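Local coordinates for protein UDP-galactopyranose mutase (Deinococcus radiodurans, PDB 3HE3) that probably interconverts UDP-galactopyranose and UDP-galactofuranose as a flavoenzyme that carries bound FAD, at residues Ser42-Arg47 and Ala382-Leu387; Lys182-Asp187 and Pro333-Pro338; Thr304-Phe309 and Thr320-Glu325. One frame throughout, in Å; residues are numbered along the deposited sequence.

Interaction 1 (Ser42-Arg47 and Ala382-Leu387); sequences SVLAER and ATFRRL
One face of the Phe384 ring is covered by Arg47, whose CB sits over the middle of the ring. The distance from Arg47 CB to the ring centroid is 3.4 Å, only 9° off the ring normal, which makes this a CH-pi contact. Phe384 CE1 and CZ lie beside the backbone carbonyl of Arg47, with CE1 3.6 Å from Arg47 O. The two side chains cross at about a right angle, and the guanidinium plane is turned 51° from the ring, so the ring receives the aliphatic part of the arginine and not a stacked charge. The Arg47 chain bends twice along its length. The bend brings the guanidinium back to Glu46 of its own helix. There Arg47 NE meets Glu46 OE1 at 3.0 Å and NH1 meets OE2 at 3.2 Å, a side-on salt bridge. Arg100 gives Glu46 a second positive partner.

Helix 39-50 follows the first strand of the Rossmann-type FAD-binding region, and helix 373-386 near the chain's C-terminus packs against it. The helix axes come within 10.0 Å and run at 40° to each other. Leu44 and Phe384 have the nearest CA atoms of the pairing.

The rest of the contact is aliphatic. Leu44 and Phe384 pass alongside each other, running opposite ways, with Leu44 CD2 3.8 Å from Phe384 CB. The same methyl reaches Leu387 CD2 at 4.3 Å, where the second helix has just ended. Thr383 adds a looser touch, its CG2 near Leu44 CD1, while its hydroxyl bonds to Gln379 O within its own helix.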
loop_
_atom_site.group_PDB
_atom_site.type_symbol
_atom_site.label_atom_id
_atom_site.label_comp_id
_atom_site.label_asym_id
_atom_site.label_seq_id
_atom_site.Cartn_x
_atom_site.Cartn_y
_atom_site.Cartn_z
ATOM N N SER E 42 12.548 9.366 6.280
ATOM C CA SER E 42 11.167 9.699 6.639
ATOM C C SER E 42 11.038 10.466 7.960
ATOM O O SER E 42 10.156 11.314 8.109
ATOM C CB SER E 42 10.297 8.439 6.672
ATOM O OG SER E 42 10.083 7.929 5.367
ATOM N N VAL E 43 11.904 10.159 8.921
ATOM C CA VAL E 43 11.898 10.878 10.189
ATOM C C VAL E 43 12.227 12.351 9.950
ATOM O O VAL E 43 11.531 13.240 10.438
ATOM C CB VAL E 43 12.900 10.281 11.194
ATOM C CG1 VAL E 43 13.072 11.208 12.390
ATOM C CG2 VAL E 43 12.440 8.903 11.646
ATOM N N LEU E 44 13.286 12.604 9.188
ATOM C CA LEU E 44 13.668 13.970 8.847
ATOM C C LEU E 44 12.583 14.666 8.035
ATOM O O LEU E 44 12.252 15.818 8.295
ATOM C CB LEU E 44 15.002 13.990 8.096
ATOM C CG LEU E 44 16.241 14.007 8.995
ATOM C CD1 LEU E 44 17.452 13.444 8.272
ATOM C CD2 LEU E 44 16.509 15.417 9.493
ATOM N N ALA E 45 12.024 13.967 7.054
ATOM C CA ALA E 45 10.955 14.538 6.243
ATOM C C ALA E 45 9.804 15.053 7.111
ATOM O O ALA E 45 9.221 16.095 6.818
ATOM C CB ALA E 45 10.454 13.525 5.230
ATOM N N GLU E 46 9.485 14.322 8.178
ATOM C CA GLU E 46 8.404 14.716 9.082
ATOM C C GLU E 46 8.811 15.880 9.983
ATOM O O GLU E 46 8.007 16.774 10.262
ATOM C CB GLU E 46 7.938 13.530 9.935
ATOM C CG GLU E 46 6.728 13.837 10.821
ATOM C CD GLU E 46 7.108 14.441 12.170
ATOM O OE1 GLU E 46 8.175 14.073 12.705
ATOM O OE2 GLU E 46 6.340 15.276 12.700
ATOM N N ARG E 47 10.058 15.859 10.440
ATOM C CA ARG E 47 10.573 16.907 11.314
ATOM C C ARG E 47 10.717 18.235 10.568
ATOM O O ARG E 47 10.277 19.275 11.050
ATOM C CB ARG E 47 11.917 16.491 11.916
ATOM C CG ARG E 47 11.841 15.311 12.880
ATOM C CD ARG E 47 11.241 15.714 14.217
ATOM N NE ARG E 47 9.834 16.084 14.093
ATOM C CZ ARG E 47 9.165 16.801 14.990
ATOM N NH1 ARG E 47 7.885 17.087 14.787
ATOM N NH2 ARG E 47 9.776 17.235 16.085
ATOM N N ALA E 382 18.698 13.513 15.997
ATOM C CA ALA E 382 19.873 14.306 16.342
ATOM C C ALA E 382 20.277 15.198 15.172
ATOM O O ALA E 382 20.535 16.390 15.347
ATOM C CB ALA E 382 21.032 13.405 16.747
ATOM N N THR E 383 20.330 14.608 13.980
ATOM C CA THR E 383 20.680 15.338 12.766
ATOM C C THR E 383 19.713 16.491 12.504
ATOM O O THR E 383 20.113 17.552 12.025
ATOM C CB THR E 383 20.709 14.409 11.536
ATOM O OG1 THR E 383 21.689 13.383 11.734
ATOM C CG2 THR E 383 21.049 15.196 10.275
ATOM N N PHE E 384 18.438 16.278 12.814
ATOM C CA PHE E 384 17.440 17.326 12.647
ATOM C C PHE E 384 17.772 18.534 13.512
ATOM O O PHE E 384 17.710 19.672 13.054
ATOM C CB PHE E 384 16.041 16.812 12.987
ATOM C CG PHE E 384 15.004 17.895 13.067
ATOM C CD1 PHE E 384 14.679 18.647 11.948
ATOM C CD2 PHE E 384 14.358 18.167 14.260
ATOM C CE1 PHE E 384 13.725 19.653 12.017
ATOM C CE2 PHE E 384 13.401 19.167 14.338
ATOM C CZ PHE E 384 13.085 19.912 13.214
ATOM N N ARG E 385 18.124 18.282 14.768
ATOM C CA ARG E 385 18.464 19.357 15.686
ATOM C C ARG E 385 19.690 20.140 15.201
ATOM O O ARG E 385 19.760 21.359 15.371
ATOM C CB ARG E 385 18.684 18.809 17.100
ATOM C CG ARG E 385 17.546 17.930 17.621
ATOM C CD ARG E 385 17.961 17.214 18.904
ATOM N NE ARG E 385 17.462 15.841 18.970
ATOM C CZ ARG E 385 18.050 14.868 19.663
ATOM N NH1 ARG E 385 19.160 15.116 20.346
ATOM N NH2 ARG E 385 17.533 13.646 19.669
ATOM N N ARG E 386 20.648 19.439 14.596
ATOM C CA ARG E 386 21.832 20.086 14.028
ATOM C C ARG E 386 21.468 21.019 12.879
ATOM O O ARG E 386 22.061 22.087 12.728
ATOM C CB ARG E 386 22.866 19.058 13.558
ATOM C CG ARG E 386 23.949 18.746 14.582
ATOM C CD ARG E 386 25.010 17.799 14.027
ATOM N NE ARG E 386 24.490 16.452 13.797
ATOM C CZ ARG E 386 24.351 15.528 14.745
ATOM N NH1 ARG E 386 24.687 15.804 15.998
ATOM N NH2 ARG E 386 23.870 14.330 14.441
ATOM N N LEU E 387 20.495 20.613 12.070
ATOM C CA LEU E 387 20.039 21.431 10.948
ATOM C C LEU E 387 19.301 22.686 11.420
ATOM O O LEU E 387 18.660 23.375 10.626
ATOM C CB LEU E 387 19.158 20.609 10.000
ATOM C CG LEU E 387 19.855 19.887 8.840
ATOM C CD1 LEU E 387 21.274 19.467 9.206
ATOM C CD2 LEU E 387 19.038 18.690 8.370
#

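Interaction 2 (Lys182-Asp187 and Pro333-Pro338); sequences KQWGLD and PYYPVP. With UDP (uridine-5'-diphosphate), chain S.
Trp184 drives the far rim of its six-membered ring against the backbone and side chains of 335-338. Its CZ3 lies 3.3 Å from Pro336 O, which sits at the indole edge near the ring plane. The same carbon is 3.7 Å from Tyr335 CB. Pro338 CD approaches the ring obliquely. The Trp184 and Tyr335 planes are 72° apart, an oblique aromatic pair. Gln183 comes over one face of the Tyr335 ring: NE2 is 3.4 Å from Tyr335 CZ, offset toward the rim, with the amide plane perpendicular to the ring. Gln183 gets there by a bend at chi2 (65°).

The contact is looser toward Leu186, just past the end of helix 169-184. There Leu186 CD2 meets Val337 CG1 at 4.1 Å, and both Leu186 and Pro338 are partly exposed, unlike the buried Trp184 and Tyr335.

Polar chemistry is directed at UDP. Trp184 NE1 donates to UDP O3' at 2.8 Å and more weakly to O2'. Tyr335 OH lies 2.9 Å from UDP O1B and near O2B, a weak interaction at best with either. Tyr335 also touches the FAD and meets the Tyr370 ring. The apolar packing probably holds the two rings so that Trp184 NE1 bonds to the ribose and the Tyr335 hydroxyl lies at the terminal phosphate, consistent with the substrate site of a UDP-galactopyranose mutase.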
loop_
_atom_site.group_PDB
_atom_site.type_symbol
_atom_site.label_atom_id
_atom_site.label_comp_id
_atom_site.label_asym_id
_atom_site.label_seq_id
_atom_site.Cartn_x
_atom_site.Cartn_y
_atom_site.Cartn_z
ATOM N N LYS E 182 28.504 -18.293 7.339
ATOM C CA LYS E 182 27.407 -18.386 6.388
ATOM C C LYS E 182 26.802 -17.007 6.123
ATOM O O LYS E 182 26.487 -16.666 4.982
ATOM C CB LYS E 182 26.339 -19.369 6.886
ATOM C CG LYS E 182 25.185 -19.560 5.916
ATOM C CD LYS E 182 24.419 -20.846 6.186
ATOM C CE LYS E 182 23.903 -20.910 7.617
ATOM N NZ LYS E 182 23.095 -22.138 7.855
ATOM N N GLN E 183 26.662 -16.213 7.179
ATOM C CA GLN E 183 26.020 -14.905 7.080
ATOM C C GLN E 183 26.891 -13.850 6.395
ATOM O O GLN E 183 26.403 -13.065 5.578
ATOM C CB GLN E 183 25.585 -14.421 8.469
ATOM C CG GLN E 183 25.284 -12.930 8.557
ATOM C CD GLN E 183 24.080 -12.502 7.727
ATOM O OE1 GLN E 183 23.550 -13.269 6.918
ATOM N NE2 GLN E 183 23.645 -11.264 7.927
ATOM N N TRP E 184 28.180 -13.842 6.720
ATOM C CA TRP E 184 29.077 -12.792 6.244
ATOM C C TRP E 184 29.980 -13.218 5.087
ATOM O O TRP E 184 30.354 -12.398 4.252
ATOM C CB TRP E 184 29.931 -12.267 7.400
ATOM C CG TRP E 184 29.132 -11.583 8.463
ATOM C CD1 TRP E 184 28.737 -12.105 9.662
ATOM C CD2 TRP E 184 28.619 -10.245 8.420
ATOM N NE1 TRP E 184 28.017 -11.172 10.369
ATOM C CE2 TRP E 184 27.930 -10.026 9.629
ATOM C CE3 TRP E 184 28.682 -9.217 7.480
ATOM C CZ2 TRP E 184 27.307 -8.814 9.917
ATOM C CZ3 TRP E 184 28.061 -8.016 7.769
ATOM C CH2 TRP E 184 27.382 -7.824 8.976
ATOM N N GLY E 185 30.323 -14.499 5.038
ATOM C CA GLY E 185 31.271 -14.987 4.056
ATOM C C GLY E 185 32.687 -14.841 4.579
ATOM O O GLY E 185 33.657 -15.093 3.868
ATOM N N LEU E 186 32.796 -14.421 5.836
ATOM C CA LEU E 186 34.076 -14.289 6.518
ATOM C C LEU E 186 34.079 -15.141 7.782
ATOM O O LEU E 186 33.024 -15.548 8.266
ATOM C CB LEU E 186 34.314 -12.829 6.904
ATOM C CG LEU E 186 34.999 -11.901 5.899
ATOM C CD1 LEU E 186 35.015 -12.499 4.508
ATOM C CD2 LEU E 186 34.336 -10.522 5.895
ATOM N N ASP E 187 35.263 -15.413 8.318
ATOM C CA ASP E 187 35.366 -16.016 9.640
ATOM C C ASP E 187 35.083 -14.910 10.649
ATOM O O ASP E 187 35.244 -13.733 10.332
ATOM C CB ASP E 187 36.767 -16.590 9.865
ATOM C CG ASP E 187 36.834 -17.532 11.056
ATOM O OD1 ASP E 187 36.453 -18.711 10.905
ATOM O OD2 ASP E 187 37.277 -17.098 12.142
ATOM N N PRO E 333 22.252 -3.528 -1.004
ATOM C CA PRO E 333 23.054 -3.489 0.224
ATOM C C PRO E 333 22.182 -3.495 1.476
ATOM O O PRO E 333 21.288 -2.657 1.598
ATOM C CB PRO E 333 23.792 -2.149 0.105
ATOM C CG PRO E 333 22.911 -1.331 -0.791
ATOM C CD PRO E 333 22.460 -2.318 -1.815
ATOM N N TYR E 334 22.444 -4.425 2.393
ATOM C CA TYR E 334 21.703 -4.477 3.647
ATOM C C TYR E 334 22.607 -4.319 4.865
ATOM O O TYR E 334 22.235 -3.655 5.832
ATOM C CB TYR E 334 20.900 -5.773 3.750
ATOM C CG TYR E 334 19.798 -5.863 2.731
ATOM C CD1 TYR E 334 19.764 -6.895 1.804
ATOM C CD2 TYR E 334 18.801 -4.901 2.681
ATOM C CE1 TYR E 334 18.756 -6.973 0.862
ATOM C CE2 TYR E 334 17.790 -4.969 1.744
ATOM C CZ TYR E 334 17.772 -6.007 0.838
ATOM O OH TYR E 334 16.766 -6.073 -0.095
ATOM N N TYR E 335 23.788 -4.927 4.819
ATOM C CA TYR E 335 24.714 -4.858 5.945
ATOM C C TYR E 335 26.021 -4.177 5.575
ATOM O O TYR E 335 26.665 -4.555 4.597
ATOM C CB TYR E 335 25.042 -6.260 6.464
ATOM C CG TYR E 335 23.877 -7.020 7.050
ATOM C CD1 TYR E 335 23.058 -7.797 6.245
ATOM C CD2 TYR E 335 23.611 -6.981 8.413
ATOM C CE1 TYR E 335 22.001 -8.501 6.776
ATOM C CE2 TYR E 335 22.556 -7.683 8.954
ATOM C CZ TYR E 335 21.753 -8.442 8.130
ATOM O OH TYR E 335 20.696 -9.147 8.662
ATOM N N PRO E 336 26.431 -3.174 6.363
ATOM C CA PRO E 336 27.824 -2.747 6.246
ATOM C C PRO E 336 28.693 -3.904 6.726
ATOM O O PRO E 336 28.228 -4.691 7.549
ATOM C CB PRO E 336 27.917 -1.570 7.222
ATOM C CG PRO E 336 26.506 -1.141 7.461
ATOM C CD PRO E 336 25.682 -2.380 7.349
ATOM N N VAL E 337 29.915 -4.020 6.218
ATOM C CA VAL E 337 30.803 -5.113 6.610
ATOM C C VAL E 337 31.904 -4.618 7.541
ATOM O O VAL E 337 32.975 -4.216 7.086
ATOM C CB VAL E 337 31.431 -5.794 5.384
ATOM C CG1 VAL E 337 32.213 -7.028 5.806
ATOM C CG2 VAL E 337 30.349 -6.148 4.372
ATOM N N PRO E 338 31.638 -4.656 8.855
ATOM C CA PRO E 338 32.476 -4.064 9.905
ATOM C C PRO E 338 33.805 -4.781 10.105
ATOM O O PRO E 338 33.890 -5.747 10.860
ATOM C CB PRO E 338 31.610 -4.204 11.166
ATOM C CG PRO E 338 30.212 -4.448 10.660
ATOM C CD PRO E 338 30.411 -5.245 9.413
HETATM N N1 UDP S . 25.297 -14.637 15.399
HETATM C C2 UDP S . 25.715 -15.954 15.439
HETATM N N3 UDP S . 24.836 -16.953 15.803
HETATM C C4 UDP S . 23.531 -16.643 16.129
HETATM C C5 UDP S . 23.114 -15.315 16.088
HETATM C C6 UDP S . 24.034 -14.310 15.806
HETATM O O2 UDP S . 26.875 -16.243 15.149
HETATM O O4 UDP S . 22.746 -17.539 16.453
HETATM C "C1'" UDP S . 26.254 -13.587 15.007
HETATM C "C2'" UDP S . 26.239 -13.447 13.497
HETATM O "O2'" UDP S . 27.548 -13.228 13.026
HETATM C "C3'" UDP S . 25.384 -12.221 13.260
HETATM C "C4'" UDP S . 25.627 -11.398 14.512
HETATM O "O4'" UDP S . 25.857 -12.337 15.543
HETATM O "O3'" UDP S . 25.789 -11.538 12.100
HETATM C "C5'" UDP S . 24.460 -10.481 14.856
HETATM O "O5'" UDP S . 23.240 -11.181 14.784
HETATM P PA UDP S . 21.866 -10.348 14.718
HETATM O O1A UDP S . 21.792 -9.426 15.877
HETATM O O2A UDP S . 20.688 -11.245 14.684
HETATM O O3A UDP S . 22.016 -9.470 13.377
HETATM P PB UDP S . 20.870 -9.382 12.252
HETATM O O1B UDP S . 21.099 -10.422 11.227
HETATM O O2B UDP S . 20.895 -8.036 11.634
HETATM O O3B UDP S . 19.551 -9.608 12.881
#

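Interaction 3 (Thr304-Phe309 and Thr320-Glu325); sequences TRVSEF and TSVVYE. With UDP (uridine-5'-diphosphate), chain S.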
loop_
_atom_site.group_PDB
_atom_site.type_symbol
_atom_site.label_atom_id
_atom_site.label_comp_id
_atom_site.label_asym_id
_atom_site.label_seq_id
_atom_site.Cartn_x
_atom_site.Cartn_y
_atom_site.Cartn_z
ATOM N N THR E 304 20.089 -18.842 6.806
ATOM C CA THR E 304 20.568 -18.575 8.155
ATOM C C THR E 304 19.456 -18.798 9.161
ATOM O O THR E 304 19.713 -19.169 10.304
ATOM C CB THR E 304 21.071 -17.132 8.298
ATOM O OG1 THR E 304 20.131 -16.236 7.690
ATOM C CG2 THR E 304 22.420 -16.969 7.624
ATOM N N ARG E 305 18.218 -18.580 8.727
ATOM C CA ARG E 305 17.086 -18.607 9.640
ATOM C C ARG E 305 15.742 -18.565 8.924
ATOM O O ARG E 305 15.650 -18.143 7.771
ATOM C CB ARG E 305 17.176 -17.415 10.582
ATOM C CG ARG E 305 17.338 -16.101 9.847
ATOM C CD ARG E 305 17.629 -14.972 10.804
ATOM N NE ARG E 305 17.608 -13.680 10.129
ATOM C CZ ARG E 305 17.915 -12.530 10.719
ATOM N NH1 ARG E 305 18.269 -12.513 11.997
ATOM N NH2 ARG E 305 17.871 -11.397 10.028
ATOM N N VAL E 306 14.706 -19.009 9.632
ATOM C CA VAL E 306 13.329 -18.926 9.169
ATOM C C VAL E 306 12.554 -18.071 10.152
ATOM O O VAL E 306 12.722 -18.205 11.364
ATOM C CB VAL E 306 12.637 -20.299 9.170
ATOM C CG1 VAL E 306 11.571 -20.357 8.082
ATOM C CG2 VAL E 306 13.649 -21.414 9.027
ATOM N N SER E 307 11.693 -17.205 9.635
ATOM C CA SER E 307 10.852 -16.379 10.487
ATOM C C SER E 307 9.383 -16.598 10.159
ATOM O O SER E 307 9.024 -16.803 8.997
ATOM C CB SER E 307 11.215 -14.902 10.327
ATOM O OG SER E 307 12.497 -14.633 10.864
ATOM N N GLU E 308 8.535 -16.560 11.185
ATOM C CA GLU E 308 7.097 -16.703 10.987
ATOM C C GLU E 308 6.376 -15.444 11.452
ATOM O O GLU E 308 6.307 -15.157 12.649
ATOM C CB GLU E 308 6.567 -17.932 11.723
ATOM C CG GLU E 308 5.160 -18.326 11.308
ATOM C CD GLU E 308 4.704 -19.614 11.955
ATOM O OE1 GLU E 308 3.610 -20.102 11.603
ATOM O OE2 GLU E 308 5.439 -20.140 12.815
ATOM N N PHE E 309 5.826 -14.703 10.496
ATOM C CA PHE E 309 5.320 -13.361 10.760
ATOM C C PHE E 309 4.158 -13.272 11.752
ATOM O O PHE E 309 4.045 -12.281 12.478
ATOM C CB PHE E 309 4.991 -12.646 9.448
ATOM C CG PHE E 309 6.196 -12.396 8.589
ATOM C CD1 PHE E 309 6.436 -13.168 7.466
ATOM C CD2 PHE E 309 7.106 -11.406 8.923
ATOM C CE1 PHE E 309 7.554 -12.945 6.684
ATOM C CE2 PHE E 309 8.222 -11.181 8.147
ATOM C CZ PHE E 309 8.446 -11.949 7.025
ATOM N N THR E 320 -0.451 -19.542 7.440
ATOM C CA THR E 320 0.708 -18.816 7.943
ATOM C C THR E 320 1.706 -18.568 6.819
ATOM O O THR E 320 1.687 -19.259 5.802
ATOM C CB THR E 320 1.400 -19.568 9.098
ATOM O OG1 THR E 320 2.332 -18.696 9.750
ATOM C CG2 THR E 320 2.135 -20.790 8.579
ATOM N N SER E 321 2.565 -17.569 7.000
ATOM C CA SER E 321 3.606 -17.265 6.024
ATOM C C SER E 321 4.963 -17.111 6.697
ATOM O O SER E 321 5.085 -16.431 7.717
ATOM C CB SER E 321 3.269 -15.991 5.237
ATOM O OG SER E 321 2.144 -16.184 4.397
ATOM N N VAL E 322 5.977 -17.745 6.115
ATOM C CA VAL E 322 7.340 -17.671 6.628
ATOM C C VAL E 322 8.289 -17.107 5.573
ATOM O O VAL E 322 7.934 -17.012 4.397
ATOM C CB VAL E 322 7.848 -19.064 7.041
ATOM C CG1 VAL E 322 7.011 -19.624 8.185
ATOM C CG2 VAL E 322 7.827 -20.009 5.847
ATOM N N VAL E 323 9.495 -16.736 5.997
ATOM C CA VAL E 323 10.532 -16.294 5.065
ATOM C C VAL E 323 11.886 -16.908 5.402
ATOM O O VAL E 323 12.293 -16.930 6.561
ATOM C CB VAL E 323 10.680 -14.758 5.039
ATOM C CG1 VAL E 323 11.051 -14.231 6.418
ATOM C CG2 VAL E 323 11.727 -14.351 4.019
ATOM N N TYR E 324 12.577 -17.411 4.382
ATOM C CA TYR E 324 13.918 -17.959 4.552
ATOM C C TYR E 324 14.963 -16.954 4.072
ATOM O O TYR E 324 14.820 -16.370 2.998
ATOM C CB TYR E 324 14.056 -19.279 3.789
ATOM C CG TYR E 324 13.244 -20.411 4.380
ATOM C CD1 TYR E 324 13.788 -21.254 5.342
ATOM C CD2 TYR E 324 11.930 -20.635 3.982
ATOM C CE1 TYR E 324 13.049 -22.288 5.889
ATOM C CE2 TYR E 324 11.181 -21.668 4.525
ATOM C CZ TYR E 324 11.746 -22.490 5.480
ATOM O OH TYR E 324 11.011 -23.518 6.028
ATOM N N GLU E 325 16.006 -16.747 4.871
ATOM C CA GLU E 325 17.046 -15.778 4.524
ATOM C C GLU E 325 18.324 -16.424 4.011
ATOM O O GLU E 325 18.968 -17.198 4.718
ATOM C CB GLU E 325 17.378 -14.880 5.714
ATOM C CG GLU E 325 16.406 -13.741 5.930
ATOM C CD GLU E 325 16.802 -12.867 7.105
ATOM O OE1 GLU E 325 15.966 -12.678 8.017
ATOM O OE2 GLU E 325 17.955 -12.380 7.123
HETATM N N1 UDP S . 25.297 -14.637 15.399
HETATM C C2 UDP S . 25.715 -15.954 15.439
HETATM N N3 UDP S . 24.836 -16.953 15.803
HETATM C C4 UDP S . 23.531 -16.643 16.129
HETATM C C5 UDP S . 23.114 -15.315 16.088
HETATM C C6 UDP S . 24.034 -14.310 15.806
HETATM O O2 UDP S . 26.875 -16.243 15.149
HETATM O O4 UDP S . 22.746 -17.539 16.453
HETATM C "C1'" UDP S . 26.254 -13.587 15.007
HETATM C "C2'" UDP S . 26.239 -13.447 13.497
HETATM O "O2'" UDP S . 27.548 -13.228 13.026
HETATM C "C3'" UDP S . 25.384 -12.221 13.260
HETATM C "C4'" UDP S . 25.627 -11.398 14.512
HETATM O "O4'" UDP S . 25.857 -12.337 15.543
HETATM O "O3'" UDP S . 25.789 -11.538 12.100
HETATM C "C5'" UDP S . 24.460 -10.481 14.856
HETATM O "O5'" UDP S . 23.240 -11.181 14.784
HETATM P PA UDP S . 21.866 -10.348 14.718
HETATM O O1A UDP S . 21.792 -9.426 15.877
HETATM O O2A UDP S . 20.688 -11.245 14.684
HETATM O O3A UDP S . 22.016 -9.470 13.377
HETATM P PB UDP S . 20.870 -9.382 12.252
HETATM O O1B UDP S . 21.099 -10.422 11.227
HETATM O O2B UDP S . 20.895 -8.036 11.634
HETATM O O3B UDP S . 19.551 -9.608 12.881
HETATM O O HOH W 1 20.333 -13.616 7.682
#
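Arg305 lies aslant Glu325, their guanidinium and carboxylate planes 73° apart, yet the arginine grips the acid side-on. Arg305 NE reaches Glu325 OE1 at 2.9 Å from well above the carboxylate plane. Arg305 NH2 meets Glu325 OE2 at 3.1 Å on the syn lone pair. The chain of Arg305 leaves its backbone with CG between N and the carbonyl carbon (chi1 53°), then runs extended to NE. Its NH1 is left to donate to UDP O3B at 3.3 Å, close to straight (161°). The acid probably fixes the rotation of the guanidinium and partly balances its charge. With an alanine in place of Arg305, Glu325 is likely to lose its charged partner and UDP O3B this donor. A water joins Glu325 OE2 to Thr304 OG1.

On the other face of the sheet, Val306 and Tyr324 run alongside each other in the same direction. Val306 CG1 sits over one face of the Tyr324 ring, 3.5 Å from its centroid, a CH-pi contact. Farther along this face, Glu308 is stretched out across Thr320, whose OG1 donates to the anti lone pair of Glu308 OE1 at 2.7 Å. Leu289 N also bonds to that oxygen. Val323, on the Arg305 face, meets Phe309 CZ with its CG1 at 3.5 Å.

Beneath these side chains, Ser307 and Val323 form a hydrogen-bonded antiparallel pair, with N to O bonds in both directions. Val306 with Tyr324 and Glu308 with Val322 are non-hydrogen-bonded pairs. This is a beta hairpin whose connection holds helix 309-313. It lies in the mixed sheet, and its Arg305 end forms part of the UDP phosphate site next to the FAD.

Interactions 2 and 3 meet at one ligand. They touch where Gln183 OE1 packs 3.9 Å from Thr304 CG2, although their centres are 20 Å apart. Strand 320-336 serves both: its start pairs with 305-308, and its end carries Tyr335. Tyr335 and Arg305 both lie at the terminal phosphate of UDP, and interaction 2 also holds the ribose. Both touch the FAD as well, through Tyr335 and Glu325. Interaction 1 stands apart, its centre about 29 Å from that of interaction 2 and 33 Å from that of interaction 3. It joins the Rossmann-type helix 39-50 to the C-terminal helix 373-386, with the Leu44 side chain about 9 Å from the FAD.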